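Side-chain contacts in divalent-cation tolerance protein CutA (Thermotoga maritima, PDB 1VHF), which probably contributes to resistance toward heavy metals, as a homotrimeric member of the CutA family: residues A[4-9]-A[69-74]; A[27-32]-A[65-70]. One frame throughout, in Å; residues are numbered along the deposited sequence.

Contact 1: residues A[4-9]-A[69-74]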
loop_
_atom_site.group_PDB
_atom_site.type_symbol
_atom_site.label_atom_id
_atom_site.label_comp_id
_atom_site.label_asym_id
_atom_site.label_seq_id
_atom_site.Cartn_x
_atom_site.Cartn_y
_atom_site.Cartn_z
ATOM N N ILE A 4 -1.849 3.624 10.443
ATOM C CA ILE A 4 -0.731 3.931 9.575
ATOM C C ILE A 4 -1.174 3.692 8.113
ATOM O O ILE A 4 -2.116 2.970 7.842
ATOM C CB ILE A 4 0.543 3.107 9.782
ATOM C CG1 ILE A 4 0.216 1.599 9.697
ATOM C CG2 ILE A 4 1.196 3.504 11.099
ATOM C CD1 ILE A 4 1.460 0.750 9.499
ATOM N N LEU A 5 -0.560 4.502 7.274
ATOM C CA LEU A 5 -0.817 4.390 5.838
ATOM C C LEU A 5 0.487 3.879 5.207
ATOM O O LEU A 5 1.528 4.515 5.351
ATOM C CB LEU A 5 -1.105 5.727 5.166
ATOM C CG LEU A 5 -2.162 6.639 5.763
ATOM C CD1 LEU A 5 -2.215 7.932 4.949
ATOM C CD2 LEU A 5 -3.507 5.968 5.824
ATOM N N VAL A 6 0.390 2.769 4.477
ATOM C CA VAL A 6 1.562 2.234 3.772
ATOM C C VAL A 6 1.278 2.439 2.270
ATOM O O VAL A 6 0.240 2.043 1.741
ATOM C CB VAL A 6 1.781 0.751 4.084
ATOM C CG1 VAL A 6 2.932 0.211 3.252
ATOM C CG2 VAL A 6 2.055 0.536 5.567
ATOM N N TYR A 7 2.207 3.120 1.613
ATOM C CA TYR A 7 2.115 3.455 0.198
ATOM C C TYR A 7 3.036 2.582 -0.653
ATOM O O TYR A 7 4.138 2.236 -0.256
ATOM C CB TYR A 7 2.593 4.915 0.014
ATOM C CG TYR A 7 2.469 5.563 -1.359
ATOM C CD1 TYR A 7 3.457 5.436 -2.304
ATOM C CD2 TYR A 7 1.373 6.355 -1.663
ATOM C CE1 TYR A 7 3.397 6.076 -3.530
ATOM C CE2 TYR A 7 1.268 6.971 -2.923
ATOM C CZ TYR A 7 2.289 6.844 -3.825
ATOM O OH TYR A 7 2.173 7.508 -5.029
ATOM N N SER A 8 2.525 2.213 -1.819
ATOM C CA SER A 8 3.359 1.486 -2.792
ATOM C C SER A 8 2.805 1.803 -4.171
ATOM O O SER A 8 1.717 2.354 -4.343
ATOM C CB SER A 8 3.338 -0.011 -2.516
ATOM O OG SER A 8 4.281 -0.679 -3.360
ATOM N N THR A 9 3.583 1.436 -5.195
ATOM C CA THR A 9 3.165 1.602 -6.582
ATOM C C THR A 9 3.280 0.249 -7.285
ATOM O O THR A 9 4.017 -0.662 -6.865
ATOM C CB THR A 9 3.863 2.663 -7.388
ATOM O OG1 THR A 9 5.220 2.271 -7.677
ATOM C CG2 THR A 9 3.830 4.002 -6.673
ATOM N N GLU A 69 6.097 -7.435 5.021
ATOM C CA GLU A 69 6.576 -8.738 4.557
ATOM C C GLU A 69 5.705 -9.310 3.471
ATOM O O GLU A 69 6.190 -9.696 2.386
ATOM C CB GLU A 69 6.619 -9.700 5.769
ATOM C CG GLU A 69 7.591 -9.287 6.860
ATOM C CD GLU A 69 7.698 -10.303 7.981
ATOM O OE1 GLU A 69 6.904 -10.250 8.943
ATOM O OE2 GLU A 69 8.587 -11.180 7.911
ATOM N N GLU A 70 4.388 -9.278 3.631
ATOM C CA GLU A 70 3.486 -9.816 2.632
ATOM C C GLU A 70 3.516 -8.995 1.365
ATOM O O GLU A 70 3.459 -9.516 0.248
ATOM C CB GLU A 70 2.057 -10.008 3.144
ATOM C CG GLU A 70 1.159 -10.778 2.217
ATOM C CD GLU A 70 1.527 -12.197 1.848
ATOM O OE1 GLU A 70 2.311 -12.847 2.560
ATOM O OE2 GLU A 70 1.005 -12.709 0.823
ATOM N N LEU A 71 3.432 -7.647 1.517
ATOM C CA LEU A 71 3.459 -6.801 0.321
ATOM C C LEU A 71 4.746 -6.982 -0.458
ATOM O O LEU A 71 4.645 -7.092 -1.695
ATOM C CB LEU A 71 3.249 -5.356 0.810
ATOM C CG LEU A 71 3.268 -4.297 -0.296
ATOM C CD1 LEU A 71 2.209 -4.560 -1.354
ATOM C CD2 LEU A 71 3.055 -2.918 0.315
ATOM N N ARG A 72 5.901 -7.112 0.182
ATOM C CA ARG A 72 7.165 -7.325 -0.548
ATOM C C ARG A 72 7.091 -8.658 -1.307
ATOM O O ARG A 72 7.447 -8.756 -2.486
ATOM C CB ARG A 72 8.340 -7.394 0.420
ATOM C CG ARG A 72 9.683 -7.731 -0.301
ATOM C CD ARG A 72 10.176 -6.445 -0.908
ATOM N NE ARG A 72 11.388 -6.456 -1.671
ATOM C CZ ARG A 72 12.645 -6.572 -1.301
ATOM N NH1 ARG A 72 12.974 -6.738 -0.020
ATOM N NH2 ARG A 72 13.614 -6.412 -2.207
ATOM N N LYS A 73 6.519 -9.673 -0.664
ATOM C CA LYS A 73 6.404 -10.991 -1.273
ATOM C C LYS A 73 5.403 -11.124 -2.366
ATOM O O LYS A 73 5.499 -12.063 -3.204
ATOM C CB LYS A 73 6.192 -12.044 -0.155
ATOM C CG LYS A 73 7.535 -12.266 0.542
ATOM C CD LYS A 73 7.428 -13.189 1.757
ATOM C CE LYS A 73 8.785 -13.225 2.433
ATOM N NZ LYS A 73 8.847 -13.985 3.704
ATOM N N LEU A 74 4.377 -10.279 -2.434
ATOM C CA LEU A 74 3.397 -10.297 -3.498
ATOM C C LEU A 74 3.756 -9.307 -4.626
ATOM O O LEU A 74 3.149 -9.332 -5.687
ATOM C CB LEU A 74 2.013 -9.875 -2.944
ATOM C CG LEU A 74 1.367 -10.841 -1.943
ATOM C CD1 LEU A 74 0.143 -10.215 -1.291
ATOM C CD2 LEU A 74 0.975 -12.141 -2.655
#
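Val-6 and Ser-8 meet Leu-71 without any ring between them; the flat groups of this contact stand around it. The imidazole of His-75, just beyond the helix, comes to the Ser-8 hydroxyl through NE2, while the phenol ring of Tyr-7 leaves the strand on the opposite side and meets Phe-83 with the two ring planes about 20° from parallel. Val-6 and Ser-8 thus point to the helix and Tyr-7 away from it.

At the centre is a single methyl group. Leu-71 CD2 reaches Ser-8 CB at 4.1 Å and Val-6 CG1 at 4.3 Å, bridging two residues two positions apart, on the same side of the strand. With CG of Leu-71 anti to the backbone N (chi1 179°), the branch is carried from the helix to the sheet, across a separation of 8.9 Å between the CA atoms of Ser-8 and Leu-71. Both strand atoms that the methyl meets are carbon, and no hydrogen bond joins the segments.

Ser-8 nevertheless has a polar end to satisfy in this buried place. Its OG lies anti to the backbone N (chi1 -173°) and is held by the carbonyl oxygen of Ala-81 as well as by His-75, so the serine gives its CB to the leucine and its oxygen to the turn region before strand 82-86. Ile-82 and Ile-19 enlarge the apolar surroundings of Leu-71.

Here a central strand, 3-10, bonded to strands 46-60 and 82-86, receives the helix of the crossover that links those two neighbours. Such a helix packed over the intervening strand is the hallmark of the split beta-alpha-beta unit in the ferredoxin-like fold shared by CutA and its GlnB-like relatives.

Contact 2: residues A[27-32]-A[65-70]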
loop_
_atom_site.group_PDB
_atom_site.type_symbol
_atom_site.label_atom_id
_atom_site.label_comp_id
_atom_site.label_asym_id
_atom_site.label_seq_id
_atom_site.Cartn_x
_atom_site.Cartn_y
_atom_site.Cartn_z
ATOM N N ARG A 27 -6.501 -10.278 6.215
ATOM C CA ARG A 27 -6.872 -9.387 7.300
ATOM C C ARG A 27 -5.666 -8.631 7.810
ATOM O O ARG A 27 -5.569 -8.236 8.984
ATOM C CB ARG A 27 -7.657 -10.129 8.395
ATOM C CG ARG A 27 -8.936 -10.776 7.833
ATOM C CD ARG A 27 -9.887 -11.145 8.982
ATOM N NE ARG A 27 -11.003 -11.963 8.481
ATOM C CZ ARG A 27 -12.068 -11.521 7.835
ATOM N NH1 ARG A 27 -12.251 -10.246 7.576
ATOM N NH2 ARG A 27 -12.997 -12.397 7.425
ATOM N N LEU A 28 -4.797 -8.246 6.845
ATOM C CA LEU A 28 -3.592 -7.502 7.164
ATOM C C LEU A 28 -3.824 -5.998 7.086
ATOM O O LEU A 28 -3.029 -5.228 7.629
ATOM C CB LEU A 28 -2.397 -7.871 6.294
ATOM C CG LEU A 28 -1.868 -9.297 6.532
ATOM C CD1 LEU A 28 -0.777 -9.599 5.519
ATOM C CD2 LEU A 28 -1.322 -9.455 7.938
ATOM N N ILE A 29 -4.844 -5.612 6.341
ATOM C CA ILE A 29 -5.225 -4.222 6.158
ATOM C C ILE A 29 -6.748 -4.125 6.328
ATOM O O ILE A 29 -7.486 -5.097 6.192
ATOM C CB ILE A 29 -4.878 -3.649 4.766
ATOM C CG1 ILE A 29 -5.660 -4.361 3.646
ATOM C CG2 ILE A 29 -3.374 -3.747 4.474
ATOM C CD1 ILE A 29 -5.423 -3.756 2.268
ATOM N N ALA A 30 -7.196 -2.902 6.675
ATOM C CA ALA A 30 -8.616 -2.638 6.824
ATOM C C ALA A 30 -9.231 -2.229 5.487
ATOM O O ALA A 30 -10.401 -2.426 5.226
ATOM C CB ALA A 30 -8.832 -1.522 7.848
ATOM N N CYS A 31 -8.407 -1.553 4.646
ATOM C CA CYS A 31 -8.898 -1.142 3.343
ATOM C C CYS A 31 -7.740 -0.577 2.518
ATOM O O CYS A 31 -6.660 -0.380 3.076
ATOM C CB CYS A 31 -9.944 -0.039 3.512
ATOM S SG CYS A 31 -9.464 1.295 4.589
ATOM N N PHE A 32 -8.004 -0.363 1.248
ATOM C CA PHE A 32 -6.995 0.271 0.417
ATOM C C PHE A 32 -7.706 1.298 -0.461
ATOM O O PHE A 32 -8.900 1.181 -0.754
ATOM C CB PHE A 32 -6.232 -0.730 -0.475
ATOM C CG PHE A 32 -7.040 -1.362 -1.561
ATOM C CD1 PHE A 32 -7.243 -0.733 -2.780
ATOM C CD2 PHE A 32 -7.604 -2.639 -1.380
ATOM C CE1 PHE A 32 -8.008 -1.307 -3.785
ATOM C CE2 PHE A 32 -8.346 -3.209 -2.381
ATOM C CZ PHE A 32 -8.587 -2.568 -3.591
ATOM N N LYS A 65 4.782 -4.649 10.334
ATOM C CA LYS A 65 5.832 -5.605 9.962
ATOM C C LYS A 65 5.275 -6.696 9.061
ATOM O O LYS A 65 5.873 -6.942 7.996
ATOM C CB LYS A 65 6.409 -6.230 11.243
ATOM N N GLU A 66 4.156 -7.304 9.442
ATOM C CA GLU A 66 3.528 -8.341 8.636
ATOM C C GLU A 66 3.084 -7.820 7.271
ATOM O O GLU A 66 3.172 -8.522 6.266
ATOM C CB GLU A 66 2.328 -8.950 9.359
ATOM C CG GLU A 66 2.696 -9.629 10.689
ATOM C CD GLU A 66 1.387 -9.929 11.425
ATOM O OE1 GLU A 66 0.681 -10.843 10.942
ATOM O OE2 GLU A 66 1.045 -9.191 12.358
ATOM N N LEU A 67 2.542 -6.601 7.242
ATOM C CA LEU A 67 2.133 -6.043 5.939
ATOM C C LEU A 67 3.355 -5.817 5.081
ATOM O O LEU A 67 3.285 -6.092 3.873
ATOM C CB LEU A 67 1.367 -4.724 6.200
ATOM C CG LEU A 67 1.089 -3.875 4.950
ATOM C CD1 LEU A 67 0.201 -4.642 3.947
ATOM C CD2 LEU A 67 0.352 -2.616 5.391
ATOM N N TYR A 68 4.433 -5.227 5.618
ATOM C CA TYR A 68 5.620 -5.064 4.780
ATOM C C TYR A 68 6.091 -6.382 4.181
ATOM O O TYR A 68 6.437 -6.458 2.999
ATOM C CB TYR A 68 6.779 -4.393 5.513
ATOM C CG TYR A 68 6.826 -2.884 5.467
ATOM C CD1 TYR A 68 5.786 -2.075 5.912
ATOM C CD2 TYR A 68 7.991 -2.284 5.006
ATOM C CE1 TYR A 68 5.917 -0.704 5.876
ATOM C CE2 TYR A 68 8.138 -0.897 4.980
ATOM C CZ TYR A 68 7.079 -0.132 5.437
ATOM O OH TYR A 68 7.203 1.245 5.378
ATOM N N GLU A 69 6.097 -7.435 5.021
ATOM C CA GLU A 69 6.576 -8.738 4.557
ATOM C C GLU A 69 5.705 -9.310 3.471
ATOM O O GLU A 69 6.190 -9.696 2.386
ATOM C CB GLU A 69 6.619 -9.700 5.769
ATOM C CG GLU A 69 7.591 -9.287 6.860
ATOM C CD GLU A 69 7.698 -10.303 7.981
ATOM O OE1 GLU A 69 6.904 -10.250 8.943
ATOM O OE2 GLU A 69 8.587 -11.180 7.911
ATOM N N GLU A 70 4.388 -9.278 3.631
ATOM C CA GLU A 70 3.486 -9.816 2.632
ATOM C C GLU A 70 3.516 -8.995 1.365
ATOM O O GLU A 70 3.459 -9.516 0.248
ATOM C CB GLU A 70 2.057 -10.008 3.144
ATOM C CG GLU A 70 1.159 -10.778 2.217
ATOM C CD GLU A 70 1.527 -12.197 1.848
ATOM O OE1 GLU A 70 2.311 -12.847 2.560
ATOM O OE2 GLU A 70 1.005 -12.709 0.823
#
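Leu-28 and Ile-29 pack against helix 64-74 at the point where the first beta-alpha-beta crossover of the ferredoxin-like fold turns from helix 13-25 into strand 31-43. That turn is opened by Arg-27, whose positive phi (59°) completes a Schellman motif and lets the chain leave the helix; the next two residues then lay their side chains against the second helix.

One kind of interaction is a leucine against acidic residues. Leu-28 drives its forked end between Glu-66 and Glu-70, one helical turn apart, and crosses both side chains at about a right angle. Its CD1 touches Glu-70 CB at 3.7 Å, and its CD2 lies 3.9 Å from both CB and OE1 of Glu-66. What concerns the end of Glu-66 belongs to one of two conformers and is less certain. Because the Glu-70 chain bends at chi2 (60°), its carboxylate leads away from the leucine, and its OE2 has a long, weak ion pair with Lys-26.

Polar links across the two segments are absent; the loop is instead fastened to the sheet, the Leu-28 carbonyl oxygen accepting a hydrogen bond from Thr-59 OG1.

The second kind is purely apolar and more deeply buried. Ile-29 and Leu-67 lie at a slant to each other, with Leu-23 of helix 13-25 packing on both. The gamma methyl of the isoleucine faces the fork of the leucine: Ile-29 CG2 lies 3.7 Å from Leu-67 CD1 and 4.0 Å from Leu-67 CD2.

Overall arrangement
Both contacts use helix 64-74, and their centres lie 7 Å apart. Contact 1 joins that helix to the central strand and is fully buried, yet small (91 Å²). Contact 2 joins it to the loop leading into strand 31-43, buries more surface (216 Å²) and runs from buried Ile-29 and Leu-67 to the partly exposed Leu-28 and its glutamates. Chemistry follows place: inside, the one polar group is satisfied by neighbouring backbone and imidazole, whereas near the surface Glu-70 gives carbon and turns its carboxylate away, while a Glu-66 oxygen stays near the leucine. The contacts merge where Val-6 CG2 meets Leu-67 CD2 at 3.6 Å, making one continuous hydrophobic layer between helix and sheet.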